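PDB 6GMP: parvulin 42 from Trypanosoma brucei brucei, which probably catalyses the cis-trans isomerisation of peptide bonds before proline, through its C-terminal parvulin-type domain. Local coordinates for residues A[5-13]-A[74-85]; A[37-48]-A[106-117]. All coordinates share one frame; numbering follows the deposited sequence. Where two conformers were deposited one is given.

Interaction 1 (A[5-13]-A[74-85])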
loop_
_atom_site.group_PDB
_atom_site.type_symbol
_atom_site.label_atom_id
_atom_site.label_comp_id
_atom_site.label_asym_id
_atom_site.label_seq_id
_atom_site.Cartn_x
_atom_site.Cartn_y
_atom_site.Cartn_z
ATOM N N GLU A 5 -9.650 -8.623 -14.481
ATOM C CA GLU A 5 -8.248 -8.329 -14.191
ATOM C C GLU A 5 -7.980 -6.826 -14.201
ATOM O O GLU A 5 -8.208 -6.164 -15.215
ATOM C CB GLU A 5 -7.334 -8.989 -15.226
ATOM C CG GLU A 5 -6.547 -10.174 -14.701
ATOM C CD GLU A 5 -5.524 -10.690 -15.699
ATOM O OE1 GLU A 5 -5.171 -9.950 -16.643
ATOM O OE2 GLU A 5 -5.072 -11.841 -15.537
ATOM N N ARG A 6 -7.490 -6.302 -13.080
ATOM C CA ARG A 6 -7.049 -4.912 -13.012
ATOM C C ARG A 6 -5.650 -4.850 -12.429
ATOM O O ARG A 6 -5.250 -5.699 -11.632
ATOM C CB ARG A 6 -8.018 -4.061 -12.190
ATOM C CG ARG A 6 -9.313 -3.776 -12.913
ATOM C CD ARG A 6 -10.313 -3.028 -12.049
ATOM N NE ARG A 6 -11.627 -3.015 -12.684
ATOM C CZ ARG A 6 -12.750 -2.630 -12.091
ATOM N NH1 ARG A 6 -12.743 -2.218 -10.834
ATOM N NH2 ARG A 6 -13.890 -2.665 -12.763
ATOM N N HIS A 7 -4.911 -3.833 -12.854
ATOM C CA HIS A 7 -3.516 -3.666 -12.488
ATOM C C HIS A 7 -3.397 -2.720 -11.299
ATOM O O HIS A 7 -3.809 -1.556 -11.382
ATOM C CB HIS A 7 -2.762 -3.100 -13.689
ATOM C CG HIS A 7 -1.279 -3.056 -13.513
ATOM N ND1 HIS A 7 -0.435 -2.525 -14.466
ATOM C CD2 HIS A 7 -0.487 -3.489 -12.506
ATOM C CE1 HIS A 7 0.814 -2.620 -14.045
ATOM N NE2 HIS A 7 0.810 -3.210 -12.863
ATOM N N PHE A 8 -2.838 -3.225 -10.200
ATOM C CA PHE A 8 -2.661 -2.438 -8.990
ATOM C C PHE A 8 -1.207 -2.327 -8.573
ATOM O O PHE A 8 -0.391 -3.202 -8.881
ATOM C CB PHE A 8 -3.453 -3.046 -7.832
ATOM C CG PHE A 8 -4.926 -3.126 -8.080
ATOM C CD1 PHE A 8 -5.737 -2.009 -7.954
ATOM C CD2 PHE A 8 -5.500 -4.337 -8.421
ATOM C CE1 PHE A 8 -7.103 -2.105 -8.169
ATOM C CE2 PHE A 8 -6.860 -4.442 -8.644
ATOM C CZ PHE A 8 -7.666 -3.322 -8.521
ATOM N N TYR A 9 -0.914 -1.233 -7.871
ATOM C CA TYR A 9 0.285 -1.095 -7.054
ATOM C C TYR A 9 -0.181 -0.868 -5.621
ATOM O O TYR A 9 -1.327 -0.487 -5.393
ATOM C CB TYR A 9 1.108 0.131 -7.460
ATOM C CG TYR A 9 1.991 -0.022 -8.670
ATOM C CD1 TYR A 9 1.470 -0.375 -9.906
ATOM C CD2 TYR A 9 3.363 0.210 -8.576
ATOM C CE1 TYR A 9 2.288 -0.499 -11.011
ATOM C CE2 TYR A 9 4.185 0.084 -9.674
ATOM C CZ TYR A 9 3.645 -0.271 -10.887
ATOM O OH TYR A 9 4.474 -0.393 -11.977
ATOM N N HIS A 10 0.698 -1.079 -4.647
ATOM C CA HIS A 10 0.356 -0.661 -3.287
ATOM C C HIS A 10 1.558 -0.177 -2.489
ATOM O O HIS A 10 2.711 -0.440 -2.840
ATOM C CB HIS A 10 -0.454 -1.733 -2.522
ATOM C CG HIS A 10 0.357 -2.849 -1.936
ATOM N ND1 HIS A 10 -0.106 -3.619 -0.894
ATOM C CD2 HIS A 10 1.582 -3.338 -2.246
ATOM C CE1 HIS A 10 0.795 -4.529 -0.578
ATOM N NE2 HIS A 10 1.830 -4.383 -1.383
ATOM N N VAL A 11 1.245 0.594 -1.455
ATOM C CA VAL A 11 2.155 0.901 -0.366
ATOM C C VAL A 11 1.661 0.110 0.831
ATOM O O VAL A 11 0.456 0.112 1.121
ATOM C CB VAL A 11 2.081 2.390 0.025
ATOM C CG1 VAL A 11 2.890 2.669 1.293
ATOM C CG2 VAL A 11 2.575 3.268 -1.092
ATOM N N LEU A 12 2.582 -0.539 1.540
ATOM C CA LEU A 12 2.247 -1.282 2.756
ATOM C C LEU A 12 2.997 -0.708 3.951
ATOM O O LEU A 12 4.217 -0.611 3.933
ATOM C CB LEU A 12 2.593 -2.767 2.609
ATOM C CG LEU A 12 2.205 -3.650 3.792
ATOM C CD1 LEU A 12 0.703 -3.757 3.964
ATOM C CD2 LEU A 12 2.794 -5.043 3.633
ATOM N N VAL A 13 2.239 -0.338 4.975
ATOM C CA VAL A 13 2.784 0.117 6.241
ATOM C C VAL A 13 2.456 -0.962 7.264
ATOM O O VAL A 13 1.293 -1.220 7.556
ATOM C CB VAL A 13 2.174 1.477 6.648
ATOM C CG1 VAL A 13 2.708 1.931 7.992
ATOM C CG2 VAL A 13 2.476 2.524 5.582
ATOM N N SER A 74 7.129 -6.031 -2.486
ATOM C CA SER A 74 6.782 -5.493 -3.802
ATOM C C SER A 74 7.490 -4.172 -4.086
ATOM O O SER A 74 7.549 -3.731 -5.235
ATOM C CB SER A 74 5.279 -5.298 -3.939
ATOM O OG SER A 74 4.791 -4.369 -2.997
ATOM N N ALA A 75 8.037 -3.541 -3.054
ATOM C CA ALA A 75 8.775 -2.300 -3.258
ATOM C C ALA A 75 10.007 -2.527 -4.143
ATOM O O ALA A 75 10.538 -1.569 -4.710
ATOM C CB ALA A 75 9.159 -1.680 -1.918
ATOM N N LYS A 76 10.456 -3.774 -4.296
ATOM C CA LYS A 76 11.603 -4.052 -5.155
ATOM C C LYS A 76 11.245 -3.843 -6.625
ATOM O O LYS A 76 12.129 -3.788 -7.481
ATOM C CB LYS A 76 12.148 -5.466 -4.921
ATOM C CG LYS A 76 11.343 -6.583 -5.563
ATOM C CD LYS A 76 11.994 -7.945 -5.316
ATOM C CE LYS A 76 11.248 -8.760 -4.268
ATOM N NZ LYS A 76 11.365 -8.196 -2.894
ATOM N N ARG A 77 9.949 -3.739 -6.910
ATOM C CA ARG A 77 9.479 -3.374 -8.247
ATOM C C ARG A 77 8.523 -2.190 -8.129
ATOM O O ARG A 77 7.509 -2.094 -8.820
ATOM C CB ARG A 77 8.826 -4.556 -8.972
ATOM C CG ARG A 77 9.812 -5.559 -9.583
ATOM C CD ARG A 77 10.873 -4.896 -10.482
ATOM N NE ARG A 77 12.208 -5.030 -9.901
ATOM C CZ ARG A 77 13.086 -5.978 -10.224
ATOM N NH1 ARG A 77 12.800 -6.885 -11.150
ATOM N NH2 ARG A 77 14.269 -6.014 -9.625
ATOM N N ASP A 78 8.880 -1.279 -7.231
ATOM C CA ASP A 78 8.166 -0.012 -7.046
ATOM C C ASP A 78 6.699 -0.191 -6.673
ATOM O O ASP A 78 5.884 0.709 -6.882
ATOM C CB ASP A 78 8.311 0.894 -8.282
ATOM C CG ASP A 78 9.610 1.701 -8.281
ATOM O OD1 ASP A 78 10.174 1.946 -7.186
ATOM O OD2 ASP A 78 10.053 2.123 -9.364
ATOM N N GLY A 79 6.387 -1.332 -6.065
ATOM C CA GLY A 79 5.075 -1.587 -5.503
ATOM C C GLY A 79 4.091 -2.258 -6.440
ATOM O O GLY A 79 2.915 -2.394 -6.107
ATOM N N ASP A 80 4.574 -2.685 -7.596
ATOM C CA ASP A 80 3.745 -3.342 -8.593
ATOM C C ASP A 80 3.216 -4.682 -8.087
ATOM O O ASP A 80 3.993 -5.559 -7.698
ATOM C CB ASP A 80 4.589 -3.553 -9.852
ATOM C CG ASP A 80 3.773 -3.959 -11.071
ATOM O OD1 ASP A 80 2.526 -4.018 -11.010
ATOM O OD2 ASP A 80 4.415 -4.203 -12.111
ATOM N N LEU A 81 1.892 -4.833 -8.101
ATOM C CA LEU A 81 1.250 -6.117 -7.801
ATOM C C LEU A 81 0.805 -6.860 -9.057
ATOM O O LEU A 81 0.276 -7.966 -8.957
ATOM C CB LEU A 81 0.037 -5.884 -6.900
ATOM C CG LEU A 81 0.345 -5.250 -5.543
ATOM C CD1 LEU A 81 -0.944 -5.013 -4.750
ATOM C CD2 LEU A 81 1.323 -6.100 -4.752
ATOM N N GLY A 82 1.008 -6.262 -10.229
ATOM C CA GLY A 82 0.593 -6.867 -11.482
ATOM C C GLY A 82 -0.916 -6.927 -11.598
ATOM O O GLY A 82 -1.643 -6.191 -10.922
ATOM N N MET A 83 -1.388 -7.825 -12.454
ATOM C CA MET A 83 -2.816 -7.995 -12.684
ATOM C C MET A 83 -3.431 -8.862 -11.593
ATOM O O MET A 83 -2.906 -9.929 -11.269
ATOM C CB MET A 83 -3.059 -8.667 -14.031
ATOM C CG MET A 83 -2.424 -7.982 -15.233
ATOM S SD MET A 83 -2.912 -6.264 -15.493
ATOM C CE MET A 83 -4.681 -6.334 -15.292
ATOM N N VAL A 84 -4.556 -8.410 -11.048
ATOM C CA VAL A 84 -5.239 -9.112 -9.969
ATOM C C VAL A 84 -6.707 -9.325 -10.317
ATOM O O VAL A 84 -7.409 -8.377 -10.659
ATOM C CB VAL A 84 -5.165 -8.309 -8.662
ATOM C CG1 VAL A 84 -5.913 -9.029 -7.541
ATOM C CG2 VAL A 84 -3.711 -8.047 -8.278
ATOM N N GLU A 85 -7.170 -10.570 -10.232
ATOM C CA GLU A 85 -8.592 -10.870 -10.388
ATOM C C GLU A 85 -9.312 -10.659 -9.064
ATOM O O GLU A 85 -8.753 -10.943 -8.003
ATOM C CB GLU A 85 -8.782 -12.324 -10.830
ATOM C CG GLU A 85 -8.459 -12.589 -12.287
ATOM C CD GLU A 85 -9.671 -13.045 -13.073
ATOM O OE1 GLU A 85 -10.255 -14.092 -12.715
ATOM O OE2 GLU A 85 -10.045 -12.356 -14.048
HETATM O O HOH W 1 5.074 -1.686 -2.074
#
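Tyr9 against Asp80 and His7 against Met83 are neighbouring non-hydrogen-bonded pairs on the antiparallel edge of the parvulin sheet, where strand 80-84 returns along strand 6-13 after the type I' turn 77-80. Asp80 serves two aromatic residues at once. Asp80 CA lies over the centre of the Tyr9 ring, 3.5 Å from the centroid, and the carboxylate is stacked almost parallel to that ring (planes 6° apart). With CG anti to the backbone N (chi1 -168°), Asp80 OD1 also accepts a hydrogen bond from His7 NE2 at 2.7 Å; the oxygen lies in the imidazole plane. Gly82 N reaches Asp80 OD1 from the opposite face of the carboxylate at 2.8 Å, closing an Asx turn and holding the group in place.

Between the two pairs the edge strand carries one extra residue, a beta bulge: Leu81 N donates to Phe8 O, while Gly82 O receives Phe8 N. The positive phi at positions 79 and 82 is easily adopted by glycine, which has no CB; at Gly79 a CB would also run into His10 O. Gly79 O accepts from His10 N at 3.0 Å, and Leu81 CD1 covers one face of the His10 ring, 4.0 Å from its centroid. Flexible Met83 folds back, bringing Met83 SD to 3.6 Å from His7 CB and CE onto the backbone of Arg6.

Strand 6-13 is bonded along its other edge to strand 114-120. Tyr9 rests on Leu59 and Phe62 of helix 59-69, whereas Phe8, on the other face of the sheet, meets Phe98 edge-to-face.

Interaction 2 (A[37-48]-A[106-117]); sequences RADAINLAQAIL and SAPVETELGVHL
Ala44 meets Val115 where helix 37-48 packs on one face of the parvulin sheet, nearly parallel to strand 114-117: the two axes approach to 8.3 Å and differ by only 10° in direction. The small methyl lets the helix come close: Ala44 CB is 3.5 Å from Val115 CG1 and also touches the Pro108 ring. The two methyls of the valine reach successive turns of the helix. Because CG1 is anti to the backbone N (chi1 -177°), Val115 CG2 is left to face the preceding turn, 3.8 Å from Ala40 CB and close to Ile41 CG1. A branched valine thus suits a place opposite two alanines, whose small side chains allow the close approach. Two residues along the strand, on the same face, Leu117 continues the tight layer by pushing Leu117 CD1 against Ile47 CG1 at 3.8 Å and against Leu48 CB, while its CD2 comes near Ala44 O. Leu48 closes this packed part, with Leu48 CD2 lying 3.8 Å from Pro108 CD and near Ser106 O.

The solvent side lies at Arg37, Gln45 and Glu110. Exposed Gln45 bends at chi2 to lay OE1 alongside the CD and CG edge of the Pro108 ring, a van der Waals touch. At the start of the helix, extended Arg37 reaches Glu110 side-on: Arg37 NE bonds Glu110 OE2 at 2.7 Å, and Arg37 NH2 bonds Glu110 OE1 at 2.8 Å on its syn lone pair. The guanidinium and carboxylate planes are 30° apart, and Ile41 CD1 sits over the centre of the guanidinium, covering one face.

Apolar contacts with no directional bonds therefore hold the buried centre, whereas the two-pronged salt bridge, probably weakened by solvent, ties the helix's first turn to strand 109-111.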
loop_
_atom_site.group_PDB
_atom_site.type_symbol
_atom_site.label_atom_id
_atom_site.label_comp_id
_atom_site.label_asym_id
_atom_site.label_seq_id
_atom_site.Cartn_x
_atom_site.Cartn_y
_atom_site.Cartn_z
ATOM N N ARG A 37 -0.473 -0.676 15.726
ATOM C CA ARG A 37 -1.479 -0.629 14.678
ATOM C C ARG A 37 -1.950 0.821 14.466
ATOM O O ARG A 37 -2.039 1.297 13.334
ATOM C CB ARG A 37 -2.655 -1.524 15.061
ATOM C CG ARG A 37 -3.792 -1.509 14.056
ATOM C CD ARG A 37 -4.919 -2.410 14.482
ATOM N NE ARG A 37 -6.093 -2.237 13.627
ATOM C CZ ARG A 37 -7.092 -1.399 13.891
ATOM N NH1 ARG A 37 -7.096 -0.670 15.008
ATOM N NH2 ARG A 37 -8.110 -1.308 13.051
ATOM N N ALA A 38 -2.228 1.528 15.552
ATOM C CA ALA A 38 -2.667 2.905 15.450
ATOM C C ALA A 38 -1.621 3.752 14.759
ATOM O O ALA A 38 -1.971 4.620 13.945
ATOM C CB ALA A 38 -2.998 3.456 16.824
ATOM N N ASP A 39 -0.357 3.539 15.092
ATOM C CA ASP A 39 0.720 4.281 14.452
ATOM C C ASP A 39 0.719 4.037 12.940
ATOM O O ASP A 39 0.918 4.972 12.158
ATOM C CB ASP A 39 2.081 3.860 14.993
ATOM C CG ASP A 39 2.302 4.237 16.448
ATOM O OD1 ASP A 39 1.626 5.120 17.006
ATOM O OD2 ASP A 39 3.214 3.595 17.034
ATOM N N ALA A 40 0.525 2.793 12.516
ATOM C CA ALA A 40 0.522 2.453 11.086
ATOM C C ALA A 40 -0.641 3.143 10.370
ATOM O O ALA A 40 -0.480 3.665 9.267
ATOM C CB ALA A 40 0.428 0.951 10.901
ATOM N N ILE A 41 -1.816 3.143 10.987
ATOM C CA ILE A 41 -2.961 3.822 10.404
ATOM C C ILE A 41 -2.686 5.302 10.261
ATOM O O ILE A 41 -2.959 5.887 9.214
ATOM C CB ILE A 41 -4.202 3.565 11.259
ATOM C CG1 ILE A 41 -4.600 2.080 11.182
ATOM C CG2 ILE A 41 -5.370 4.437 10.820
ATOM C CD1 ILE A 41 -5.657 1.674 12.193
ATOM N N ASN A 42 -2.143 5.922 11.296
ATOM C CA ASN A 42 -1.868 7.344 11.230
ATOM C C ASN A 42 -0.810 7.663 10.197
ATOM O O ASN A 42 -0.913 8.666 9.497
ATOM C CB ASN A 42 -1.440 7.861 12.595
ATOM C CG ASN A 42 -2.595 7.975 13.544
ATOM O OD1 ASN A 42 -3.721 8.296 13.143
ATOM N ND2 ASN A 42 -2.329 7.755 14.818
ATOM N N LEU A 43 0.188 6.811 10.075
ATOM C CA LEU A 43 1.235 7.022 9.094
ATOM C C LEU A 43 0.678 6.900 7.679
ATOM O O LEU A 43 0.919 7.773 6.837
ATOM C CB LEU A 43 2.378 6.036 9.305
ATOM C CG LEU A 43 3.509 6.100 8.280
ATOM C CD1 LEU A 43 4.047 7.496 8.203
ATOM C CD2 LEU A 43 4.609 5.132 8.666
ATOM N N ALA A 44 -0.075 5.837 7.400
ATOM C CA ALA A 44 -0.675 5.662 6.086
ATOM C C ALA A 44 -1.565 6.852 5.728
ATOM O O ALA A 44 -1.569 7.339 4.584
ATOM C CB ALA A 44 -1.466 4.370 6.053
ATOM N N GLN A 45 -2.325 7.339 6.697
ATOM C CA GLN A 45 -3.170 8.503 6.471
ATOM C C GLN A 45 -2.343 9.721 6.063
ATOM O O GLN A 45 -2.725 10.460 5.150
ATOM C CB GLN A 45 -3.985 8.810 7.727
ATOM C CG GLN A 45 -4.838 10.070 7.644
ATOM C CD GLN A 45 -5.810 10.051 6.481
ATOM O OE1 GLN A 45 -6.297 8.986 6.077
ATOM N NE2 GLN A 45 -6.107 11.229 5.943
ATOM N N ALA A 46 -1.229 9.950 6.754
ATOM C CA ALA A 46 -0.400 11.110 6.456
ATOM C C ALA A 46 0.274 11.014 5.090
ATOM O O ALA A 46 0.332 12.016 4.363
ATOM C CB ALA A 46 0.644 11.311 7.533
ATOM N N ILE A 47 0.785 9.831 4.731
ATOM C CA ILE A 47 1.530 9.706 3.484
ATOM C C ILE A 47 0.577 9.865 2.299
ATOM O O ILE A 47 0.989 10.329 1.222
ATOM C CB ILE A 47 2.417 8.455 3.436
ATOM C CG1 ILE A 47 1.577 7.200 3.511
ATOM C CG2 ILE A 47 3.459 8.522 4.566
ATOM C CD1 ILE A 47 2.400 5.916 3.416
ATOM N N LEU A 48 -0.687 9.508 2.505
ATOM C CA LEU A 48 -1.706 9.717 1.495
ATOM C C LEU A 48 -2.115 11.190 1.445
ATOM O O LEU A 48 -2.114 11.843 0.387
ATOM C CB LEU A 48 -2.932 8.886 1.835
ATOM C CG LEU A 48 -4.191 9.124 1.003
ATOM C CD1 LEU A 48 -3.998 8.688 -0.463
ATOM C CD2 LEU A 48 -5.361 8.396 1.648
ATOM N N SER A 106 -6.540 4.575 -2.969
ATOM C CA SER A 106 -7.511 4.312 -1.922
ATOM C C SER A 106 -7.203 5.077 -0.639
ATOM O O SER A 106 -6.093 5.573 -0.438
ATOM C CB SER A 106 -7.534 2.825 -1.596
ATOM O OG SER A 106 -6.337 2.429 -0.943
ATOM N N ALA A 107 -8.198 5.140 0.239
ATOM C CA ALA A 107 -7.967 5.478 1.631
ATOM C C ALA A 107 -7.217 4.314 2.249
ATOM O O ALA A 107 -7.155 3.236 1.658
ATOM C CB ALA A 107 -9.269 5.680 2.349
ATOM N N PRO A 108 -6.638 4.518 3.437
ATOM C CA PRO A 108 -5.957 3.385 4.069
ATOM C C PRO A 108 -6.899 2.203 4.275
ATOM O O PRO A 108 -8.002 2.370 4.779
ATOM C CB PRO A 108 -5.494 3.960 5.411
ATOM C CG PRO A 108 -5.368 5.448 5.166
ATOM C CD PRO A 108 -6.494 5.764 4.215
ATOM N N VAL A 109 -6.463 1.022 3.857
ATOM C CA VAL A 109 -7.238 -0.197 4.068
ATOM C C VAL A 109 -6.358 -1.234 4.734
ATOM O O VAL A 109 -5.203 -1.443 4.357
ATOM C CB VAL A 109 -7.842 -0.769 2.765
ATOM C CG1 VAL A 109 -6.779 -1.053 1.734
ATOM C CG2 VAL A 109 -8.629 -2.034 3.067
ATOM N N GLU A 110 -6.924 -1.883 5.735
ATOM C CA GLU A 110 -6.166 -2.774 6.576
ATOM C C GLU A 110 -6.423 -4.232 6.230
ATOM O O GLU A 110 -7.555 -4.632 5.923
ATOM C CB GLU A 110 -6.541 -2.509 8.024
ATOM C CG GLU A 110 -5.701 -3.252 9.004
ATOM C CD GLU A 110 -6.141 -2.987 10.416
ATOM O OE1 GLU A 110 -7.181 -2.313 10.590
ATOM O OE2 GLU A 110 -5.452 -3.458 11.338
ATOM N N THR A 111 -5.360 -5.023 6.281
ATOM C CA THR A 111 -5.468 -6.469 6.211
ATOM C C THR A 111 -4.496 -7.072 7.220
ATOM O O THR A 111 -3.870 -6.344 7.989
ATOM C CB THR A 111 -5.109 -6.999 4.828
ATOM O OG1 THR A 111 -3.700 -6.860 4.619
ATOM C CG2 THR A 111 -5.869 -6.246 3.745
ATOM N N GLU A 112 -4.354 -8.393 7.198
ATOM C CA GLU A 112 -3.419 -9.074 8.081
ATOM C C GLU A 112 -1.982 -8.633 7.830
ATOM O O GLU A 112 -1.123 -8.785 8.707
ATOM C CB GLU A 112 -3.521 -10.587 7.884
ATOM C CG GLU A 112 -4.782 -11.202 8.458
ATOM C CD GLU A 112 -4.762 -11.252 9.973
ATOM O OE1 GLU A 112 -4.253 -12.252 10.523
ATOM O OE2 GLU A 112 -5.252 -10.297 10.615
ATOM N N LEU A 113 -1.725 -8.119 6.631
ATOM C CA LEU A 113 -0.380 -7.727 6.220
ATOM C C LEU A 113 0.050 -6.383 6.782
ATOM O O LEU A 113 1.246 -6.104 6.870
ATOM C CB LEU A 113 -0.286 -7.667 4.698
ATOM C CG LEU A 113 -0.551 -8.977 3.959
ATOM C CD1 LEU A 113 -0.539 -8.709 2.470
ATOM C CD2 LEU A 113 0.469 -10.026 4.337
ATOM N N GLY A 114 -0.925 -5.547 7.126
ATOM C CA GLY A 114 -0.664 -4.177 7.534
ATOM C C GLY A 114 -1.686 -3.225 6.945
ATOM O O GLY A 114 -2.809 -3.622 6.621
ATOM N N VAL A 115 -1.290 -1.968 6.814
ATOM C CA VAL A 115 -2.170 -0.942 6.296
ATOM C C VAL A 115 -1.720 -0.572 4.886
ATOM O O VAL A 115 -0.562 -0.200 4.674
ATOM C CB VAL A 115 -2.164 0.296 7.218
ATOM C CG1 VAL A 115 -3.143 1.345 6.714
ATOM C CG2 VAL A 115 -2.501 -0.117 8.651
ATOM N N HIS A 116 -2.635 -0.700 3.930
ATOM C CA HIS A 116 -2.335 -0.470 2.517
ATOM C C HIS A 116 -2.867 0.853 1.990
ATOM O O HIS A 116 -3.932 1.304 2.401
ATOM C CB HIS A 116 -2.986 -1.545 1.640
ATOM C CG HIS A 116 -2.731 -2.954 2.067
ATOM N ND1 HIS A 116 -2.002 -3.835 1.302
ATOM C CD2 HIS A 116 -3.182 -3.664 3.127
ATOM C CE1 HIS A 116 -1.978 -5.016 1.893
ATOM N NE2 HIS A 116 -2.695 -4.943 2.999
ATOM N N LEU A 117 -2.139 1.430 1.037
ATOM C CA LEU A 117 -2.721 2.384 0.100
ATOM C C LEU A 117 -2.674 1.666 -1.226
ATOM O O LEU A 117 -1.615 1.198 -1.623
ATOM C CB LEU A 117 -1.884 3.661 0.008
ATOM C CG LEU A 117 -1.718 4.471 1.298
ATOM C CD1 LEU A 117 -0.849 5.704 1.039
ATOM C CD2 LEU A 117 -3.023 4.891 1.907
#

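Interactions 1 and 2 have centres about 15 Å apart and meet through the middle of the sheet, where strand 6-13 of the first lies beside strand 114-120 of the second. Val13 O and Val115 N, 2.8 Å apart, probably form one of the backbone bonds joining them. More telling is the pair His10 ND1 and His116 ND1 at 2.9 Å, also a probable hydrogen bond: this is the double-histidine arrangement of parvulins, consistent with the isomerase active site. Thr111 OG1 meets His116 NE2 at 2.7 Å, and Cys72 touches His10. In interaction 2, Val115 and Leu117 point toward helix 37-48, while His116 between them points away from it.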